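Local coordinates for protein flap endonuclease 1 (Methanocaldococcus jannaschii, PDB 1A76) that cuts 5'-flap structures and digests DNA from 5' ends during DNA replication and repair, with magnesium ions as cofactor, at residues Lys23-Gly28 against Ala155-Met160; Tyr63-Leu68 against Ser140-Pro145; Asp7-Asn12 against Glu205-Ser210. All blocks are in the same frame, centred on the assembly; numbering follows the deposited sequence.

Contact 1: residues Lys23-Gly28 against Ala155-Met160; sequences KVAIDG and AQASYM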
# COMPACT_ATOMS: atom_id res chain seq x y z
N LYS A 23 -11.99 -2.35 12.05
CA LYS A 23 -11.50 -3.26 11.03
C LYS A 23 -10.76 -2.36 10.05
O LYS A 23 -11.20 -1.23 9.80
CB LYS A 23 -12.67 -3.94 10.31
CG LYS A 23 -13.46 -4.93 11.17
CD LYS A 23 -14.47 -5.69 10.32
CE LYS A 23 -15.76 -5.98 11.08
NZ LYS A 23 -16.48 -7.17 10.52
N VAL A 24 -9.63 -2.82 9.51
CA VAL A 24 -8.89 -2.00 8.55
C VAL A 24 -8.34 -2.82 7.39
O VAL A 24 -8.02 -3.99 7.55
CB VAL A 24 -7.65 -1.29 9.20
CG1 VAL A 24 -8.10 -0.12 10.06
CG2 VAL A 24 -6.82 -2.31 10.03
N ALA A 25 -8.24 -2.19 6.23
CA ALA A 25 -7.66 -2.86 5.07
C ALA A 25 -6.25 -2.27 4.97
O ALA A 25 -6.09 -1.06 4.84
CB ALA A 25 -8.46 -2.54 3.80
N ILE A 26 -5.24 -3.12 5.09
CA ILE A 26 -3.87 -2.63 5.02
C ILE A 26 -3.30 -2.63 3.61
O ILE A 26 -3.35 -3.63 2.91
CB ILE A 26 -2.92 -3.48 5.88
CG1 ILE A 26 -3.30 -3.37 7.36
CG2 ILE A 26 -1.47 -2.99 5.69
CD1 ILE A 26 -2.64 -4.40 8.22
N ASP A 27 -2.75 -1.49 3.19
CA ASP A 27 -2.12 -1.40 1.88
C ASP A 27 -0.82 -2.20 2.04
O ASP A 27 0.18 -1.68 2.55
CB ASP A 27 -1.81 0.05 1.51
CG ASP A 27 -1.13 0.16 0.15
OD1 ASP A 27 -0.41 -0.77 -0.24
OD2 ASP A 27 -1.33 1.19 -0.52
N GLY A 28 -0.87 -3.46 1.61
CA GLY A 28 0.25 -4.37 1.73
C GLY A 28 1.61 -3.93 1.22
O GLY A 28 2.58 -3.98 1.96
N ALA A 155 -6.33 0.65 -4.43
CA ALA A 155 -7.67 0.79 -4.99
C ALA A 155 -8.60 -0.24 -4.41
O ALA A 155 -9.75 0.05 -4.12
CB ALA A 155 -7.64 0.64 -6.50
N GLN A 156 -8.11 -1.46 -4.25
CA GLN A 156 -8.91 -2.54 -3.68
C GLN A 156 -9.25 -2.22 -2.23
O GLN A 156 -10.38 -2.42 -1.78
CB GLN A 156 -8.17 -3.88 -3.75
CG GLN A 156 -8.87 -5.01 -3.03
CD GLN A 156 -10.18 -5.43 -3.69
OE1 GLN A 156 -10.35 -5.29 -4.90
NE2 GLN A 156 -11.11 -5.93 -2.89
N ALA A 157 -8.27 -1.72 -1.49
CA ALA A 157 -8.47 -1.38 -0.08
C ALA A 157 -9.48 -0.25 0.06
O ALA A 157 -10.32 -0.26 0.98
CB ALA A 157 -7.14 -0.98 0.56
N SER A 158 -9.39 0.73 -0.83
CA SER A 158 -10.32 1.85 -0.78
C SER A 158 -11.75 1.36 -1.00
O SER A 158 -12.67 1.74 -0.27
CB SER A 158 -9.95 2.90 -1.83
OG SER A 158 -8.61 3.34 -1.65
N TYR A 159 -11.92 0.50 -2.00
CA TYR A 159 -13.24 -0.07 -2.32
C TYR A 159 -13.84 -0.80 -1.11
O TYR A 159 -15.03 -0.67 -0.81
CB TYR A 159 -13.13 -1.03 -3.50
CG TYR A 159 -14.34 -1.91 -3.74
CD1 TYR A 159 -15.53 -1.37 -4.22
CD2 TYR A 159 -14.27 -3.30 -3.55
CE1 TYR A 159 -16.64 -2.19 -4.52
CE2 TYR A 159 -15.37 -4.13 -3.85
CZ TYR A 159 -16.54 -3.57 -4.33
OH TYR A 159 -17.63 -4.36 -4.64
N MET A 160 -13.01 -1.57 -0.42
CA MET A 160 -13.47 -2.32 0.76
C MET A 160 -13.91 -1.36 1.87
O MET A 160 -14.87 -1.62 2.62
CB MET A 160 -12.36 -3.24 1.27
CG MET A 160 -12.00 -4.36 0.28
SD MET A 160 -10.34 -5.06 0.48
CE MET A 160 -10.54 -6.05 1.94
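Met160 comes to Ala25 along a chain that starts with CG beside its backbone N (chi1 -66°), runs on nearly extended, and then turns at the thioether (chi3 75°). That last turn brings CE to the strand, 4.5 Å from CB of Ala25, a loose apolar touch. The nearer meeting needs no torsion at all: CB of Ala25 lies 3.8 Å from CB of Ala157, and CB of Ala25 is also 4.0 Å from CA of Ala157. With one methyl on each side, strand and helix draw close, the CA atoms of Ala25 and Ala157 being 5.4 Å apart. Alanine therefore suits both positions, while the longer, flexible methionine one helical turn on fills in beside them. SD of Met160 also takes a weak hydrogen bond from NE2 of Gln156, and that amide nitrogen donates an ordinary hydrogen bond to the backbone O of Thr271.

This is buried strand-helix packing in the PIN-like alpha/beta fold of the FEN1 (XPG/RAD2) nucleases, and it joins the N-domain to the I-domain close to the metal site. Asp27, a predicted magnesium ligand, ends the strand and N-caps the next helix by holding the backbone N of Asn30 through OD1. Glu152 and Glu154, found by experiment to bind the same ion, lie just before the helical segment.

Strand 23-27 is an inner, parallel strand: Ala25 bonds through its backbone to Ala168 and Val170, and Val24 to Thr74 and Ile76. Helix 153-162 packs across these strands, with Ala157 on Val169 and Met160 on Ile76, whereas the Ile26 side chain sets off away from the helix and packs on Pro75, Trp77 and Val170.

Contact 2: residues Tyr63-Leu68 against Ser140-Pro145; sequences YKTIHL and SLMGIP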
# COMPACT_ATOMS: atom_id res chain seq x y z
N TYR A 63 5.10 -9.06 13.84
CA TYR A 63 4.96 -8.20 15.02
C TYR A 63 3.98 -7.05 14.89
O TYR A 63 3.25 -6.75 15.85
CB TYR A 63 6.33 -7.66 15.45
CG TYR A 63 7.25 -8.75 15.95
CD1 TYR A 63 6.97 -9.41 17.15
CD2 TYR A 63 8.34 -9.17 15.21
CE1 TYR A 63 7.75 -10.47 17.59
CE2 TYR A 63 9.14 -10.23 15.64
CZ TYR A 63 8.83 -10.88 16.82
OH TYR A 63 9.58 -11.95 17.23
N LYS A 64 3.96 -6.39 13.73
CA LYS A 64 3.05 -5.27 13.53
C LYS A 64 1.61 -5.76 13.53
O LYS A 64 0.75 -5.14 14.13
CB LYS A 64 3.33 -4.55 12.20
CG LYS A 64 3.25 -3.04 12.26
CD LYS A 64 4.26 -2.48 13.26
CE LYS A 64 3.60 -1.49 14.21
NZ LYS A 64 4.49 -0.34 14.55
N THR A 65 1.36 -6.87 12.85
CA THR A 65 0.01 -7.43 12.80
C THR A 65 -0.49 -7.84 14.20
O THR A 65 -1.65 -7.60 14.54
CB THR A 65 -0.07 -8.65 11.84
OG1 THR A 65 0.26 -8.24 10.50
CG2 THR A 65 -1.48 -9.24 11.84
N ILE A 66 0.38 -8.45 15.00
CA ILE A 66 -0.01 -8.87 16.35
C ILE A 66 -0.25 -7.63 17.21
O ILE A 66 -1.19 -7.59 18.01
CB ILE A 66 1.07 -9.78 17.02
CG1 ILE A 66 1.12 -11.14 16.32
CG2 ILE A 66 0.74 -10.01 18.50
CD1 ILE A 66 2.26 -12.05 16.79
N HIS A 67 0.60 -6.62 17.04
CA HIS A 67 0.50 -5.37 17.79
C HIS A 67 -0.91 -4.77 17.59
O HIS A 67 -1.54 -4.30 18.53
CB HIS A 67 1.60 -4.42 17.29
CG HIS A 67 1.46 -3.00 17.75
ND1 HIS A 67 1.56 -2.62 19.07
CD2 HIS A 67 1.27 -1.85 17.05
CE1 HIS A 67 1.44 -1.31 19.17
NE2 HIS A 67 1.26 -0.82 17.95
N LEU A 68 -1.38 -4.82 16.35
CA LEU A 68 -2.69 -4.31 15.97
C LEU A 68 -3.81 -5.14 16.62
O LEU A 68 -4.77 -4.59 17.18
CB LEU A 68 -2.84 -4.36 14.44
CG LEU A 68 -2.82 -3.07 13.60
CD1 LEU A 68 -1.91 -2.03 14.21
CD2 LEU A 68 -2.39 -3.41 12.18
N SER A 140 -0.73 -16.40 6.02
CA SER A 140 -1.58 -17.59 6.00
C SER A 140 -1.29 -18.43 7.24
O SER A 140 -2.20 -18.97 7.88
CB SER A 140 -1.30 -18.42 4.75
OG SER A 140 -0.13 -19.18 4.95
N LEU A 141 -0.01 -18.55 7.57
CA LEU A 141 0.39 -19.32 8.74
C LEU A 141 -0.17 -18.64 9.98
O LEU A 141 -0.55 -19.29 10.95
CB LEU A 141 1.92 -19.40 8.83
CG LEU A 141 2.57 -20.31 7.79
CD1 LEU A 141 4.08 -20.28 7.97
CD2 LEU A 141 2.02 -21.73 7.94
N MET A 142 -0.22 -17.31 9.94
CA MET A 142 -0.71 -16.54 11.07
C MET A 142 -2.24 -16.52 11.16
O MET A 142 -2.79 -16.03 12.15
CB MET A 142 -0.19 -15.10 10.99
CG MET A 142 1.31 -14.97 11.18
SD MET A 142 1.80 -13.27 10.88
CE MET A 142 0.93 -12.40 12.16
N GLY A 143 -2.90 -17.05 10.14
CA GLY A 143 -4.36 -17.10 10.12
C GLY A 143 -4.97 -15.75 9.80
O GLY A 143 -6.17 -15.53 10.04
N ILE A 144 -4.13 -14.85 9.28
CA ILE A 144 -4.54 -13.49 8.94
C ILE A 144 -4.93 -13.44 7.45
O ILE A 144 -4.12 -13.76 6.58
CB ILE A 144 -3.40 -12.47 9.17
CG1 ILE A 144 -2.80 -12.62 10.58
CG2 ILE A 144 -3.92 -11.05 8.91
CD1 ILE A 144 -3.81 -12.51 11.71
N PRO A 145 -6.14 -12.97 7.15
CA PRO A 145 -6.61 -12.90 5.76
C PRO A 145 -5.99 -11.81 4.90
O PRO A 145 -5.69 -10.71 5.37
CB PRO A 145 -8.12 -12.71 5.92
CG PRO A 145 -8.24 -11.94 7.20
CD PRO A 145 -7.15 -12.46 8.09
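Thr65 and Ile66 meet Met142 and Ile144 through aliphatic groups, and two rings nearby serve other partners: His67 stacks on Phe16, and Tyr63 meets His304 edge-to-face. The Ile144 side chain packs on Trp77. The helix carrying Met142 closes in a Schellman motif. Gly143 takes the positive phi (76°) that glycine adopts easily, and its N bonds to Ser140 O at 3.0 Å. This turn frees the chain to leave toward strand 146-148 and places Met142 and Ile144 together against helix 56-70.

Met142 is extended until its thioether bends (chi3 63°), which lays CE across Thr65, 3.9 Å from its CB, and 4.4 Å from CG1 of Ile66. A flexible methionine suits this span between two helices, where Leu308 and Ile286 also touch it. Threonine is apt for the buried site opposite: its OG1 bonds to Val61 O in the preceding turn, with a weak further bond to Trp77 NE1, so the polar atom is satisfied while the methyl serves the packing. The contact joins the N-domain and I-domain away from the annotated sites. Thr65 CG2 meets Ile144 tip to tip, 3.8 Å from CG1 and 4.0 Å from CD1.

Contact 3: residues Asp7-Asn12 against Glu205-Ser210; sequences DFIPKN and EDLRIS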
# COMPACT_ATOMS: atom_id res chain seq x y z
N ASP A 7 0.65 18.83 4.05
CA ASP A 7 0.53 20.21 4.51
C ASP A 7 -0.72 20.94 4.02
O ASP A 7 -1.02 22.03 4.49
CB ASP A 7 1.77 20.99 4.05
CG ASP A 7 1.84 22.39 4.62
OD1 ASP A 7 1.26 23.32 4.01
OD2 ASP A 7 2.47 22.57 5.69
N PHE A 8 -1.47 20.34 3.10
CA PHE A 8 -2.63 21.01 2.55
C PHE A 8 -4.01 20.49 2.85
O PHE A 8 -5.00 21.12 2.50
CB PHE A 8 -2.44 21.13 1.04
CG PHE A 8 -1.09 21.66 0.66
CD1 PHE A 8 -0.82 23.02 0.76
CD2 PHE A 8 -0.08 20.79 0.27
CE1 PHE A 8 0.45 23.51 0.46
CE2 PHE A 8 1.19 21.27 -0.03
CZ PHE A 8 1.45 22.64 0.07
N ILE A 9 -4.11 19.34 3.50
CA ILE A 9 -5.44 18.82 3.80
C ILE A 9 -5.65 18.63 5.29
O ILE A 9 -4.70 18.41 6.04
CB ILE A 9 -5.68 17.49 3.07
CG1 ILE A 9 -4.70 16.43 3.56
CG2 ILE A 9 -5.50 17.68 1.56
CD1 ILE A 9 -4.82 15.11 2.84
N PRO A 10 -6.91 18.75 5.74
CA PRO A 10 -7.19 18.56 7.17
C PRO A 10 -6.93 17.11 7.59
O PRO A 10 -7.17 16.18 6.82
CB PRO A 10 -8.66 18.96 7.32
CG PRO A 10 -9.25 18.85 5.94
CD PRO A 10 -8.12 19.12 4.97
N LYS A 11 -6.41 16.94 8.79
CA LYS A 11 -6.14 15.61 9.32
C LYS A 11 -6.03 15.74 10.82
O LYS A 11 -5.84 16.84 11.33
CB LYS A 11 -4.84 15.04 8.74
CG LYS A 11 -3.59 15.72 9.25
CD LYS A 11 -2.95 16.54 8.15
CE LYS A 11 -1.86 15.75 7.46
NZ LYS A 11 -2.47 14.62 6.71
N ASN A 12 -6.16 14.63 11.54
CA ASN A 12 -6.07 14.69 12.99
C ASN A 12 -5.34 13.50 13.59
O ASN A 12 -5.45 12.37 13.11
CB ASN A 12 -7.47 14.79 13.60
CG ASN A 12 -8.23 16.04 13.14
OD1 ASN A 12 -7.99 17.13 13.64
ND2 ASN A 12 -9.14 15.87 12.19
N GLU A 205 -15.18 19.04 2.48
CA GLU A 205 -15.99 20.12 3.05
C GLU A 205 -15.13 21.31 3.46
O GLU A 205 -15.49 22.47 3.20
CB GLU A 205 -16.78 19.61 4.27
CG GLU A 205 -17.84 18.54 3.94
CD GLU A 205 -19.11 19.09 3.30
OE1 GLU A 205 -19.15 20.28 2.91
OE2 GLU A 205 -20.09 18.32 3.18
N ASP A 206 -14.00 21.04 4.10
CA ASP A 206 -13.09 22.09 4.54
C ASP A 206 -12.47 22.87 3.39
O ASP A 206 -12.35 24.09 3.48
CB ASP A 206 -11.98 21.51 5.42
CG ASP A 206 -12.46 21.19 6.81
OD1 ASP A 206 -13.70 21.17 7.01
OD2 ASP A 206 -11.61 20.94 7.70
N LEU A 207 -12.06 22.17 2.34
CA LEU A 207 -11.45 22.82 1.18
C LEU A 207 -12.48 23.29 0.15
O LEU A 207 -12.16 24.02 -0.78
CB LEU A 207 -10.45 21.87 0.50
CG LEU A 207 -9.10 21.65 1.19
CD1 LEU A 207 -8.28 20.63 0.41
CD2 LEU A 207 -8.34 22.95 1.28
N ARG A 208 -13.73 22.86 0.33
CA ARG A 208 -14.81 23.25 -0.56
C ARG A 208 -14.62 22.68 -1.96
O ARG A 208 -14.78 23.38 -2.95
CB ARG A 208 -14.91 24.78 -0.64
CG ARG A 208 -15.71 25.41 0.48
CD ARG A 208 -17.17 25.60 0.07
NE ARG A 208 -18.06 24.88 0.97
CZ ARG A 208 -19.31 25.24 1.25
NH1 ARG A 208 -19.85 26.32 0.70
NH2 ARG A 208 -20.01 24.51 2.12
N ILE A 209 -14.27 21.40 -2.04
CA ILE A 209 -14.06 20.76 -3.34
C ILE A 209 -14.65 19.34 -3.38
O ILE A 209 -14.96 18.74 -2.35
CB ILE A 209 -12.55 20.69 -3.70
CG1 ILE A 209 -11.79 19.80 -2.72
CG2 ILE A 209 -11.95 22.08 -3.66
CD1 ILE A 209 -10.32 19.64 -3.10
N SER A 210 -14.83 18.83 -4.60
CA SER A 210 -15.36 17.48 -4.81
C SER A 210 -14.18 16.51 -4.92
O SER A 210 -13.02 16.92 -5.01
CB SER A 210 -16.17 17.42 -6.11
OG SER A 210 -15.32 17.51 -7.25
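Pro10, Leu207 and Asp206 bear most of this contact, in which the loop leading into strand 12-13 lies against the last turn of helix 200-207. The side chains of Pro10 and Asp206 run alongside each other, pointing opposite ways. OD2 of the aspartate reaches 3.6 Å from both CB and CG of the proline ring, and the ring's CG is also 3.8 Å from CB of Asp206. A proline fits here because it stiffens the loop and presents its ring carbons CB and CG; the same ring also touches Glu202, one turn earlier on the helix.

Leu207 leaves with CG beside its backbone N (chi1 -75°), which directs its two methyls at the backbone of the loop. CD1 and CD2 lie 3.9 and 4.0 Å from the carbonyl O of Phe8, and CD1 is 4.2 Å from CG2 of Ile9, itself packed on Val203. A branched leucine can thus meet the loop and still touch Phe235 in helix 235-244. Phe8 stacks on that same Phe235, so the loop and the helix end share a neighbour.

The helix ends in a Schellman motif with Arg208, at positive phi, as its C' residue, and the carbonyl O of Leu207 accepts a hydrogen bond from Tyr239 OH. The N-domain loop packs on the I-domain at the protein surface through Pro10, Ile9 and the backbone of Phe8.

The chemistry is van der Waals contact rather than polar bonding: the carboxylate of Asp206 rests on proline carbons, and as the residue is exposed near the negative end of a helix, its charge is probably stabilised by solvent.

Overall arrangement
All three contacts join the N-domain to the I-domain, and along the chain they are concentric: contact 3 encloses contact 1, which encloses contact 2. Contact 1 lies on an inner strand of the mixed sheet. Segment 140-145 of contact 2 leads into strand 146-148 at one outer edge, and segment 7-12 of contact 3 leads into strand 12-13 at the other. Centres of contacts 1 and 2 are about 16 Å apart, and the two touch where Ile26 CD1 lies 4.1 Å from Leu68 CD2. Contact 3 is more remote, its centre about 21 Å from that of contact 1 and about 33 Å from that of contact 2. The N- and I-domains thus meet at both ends and in the middle of one shared sheet, and only contact 1 holds a predicted metal ligand.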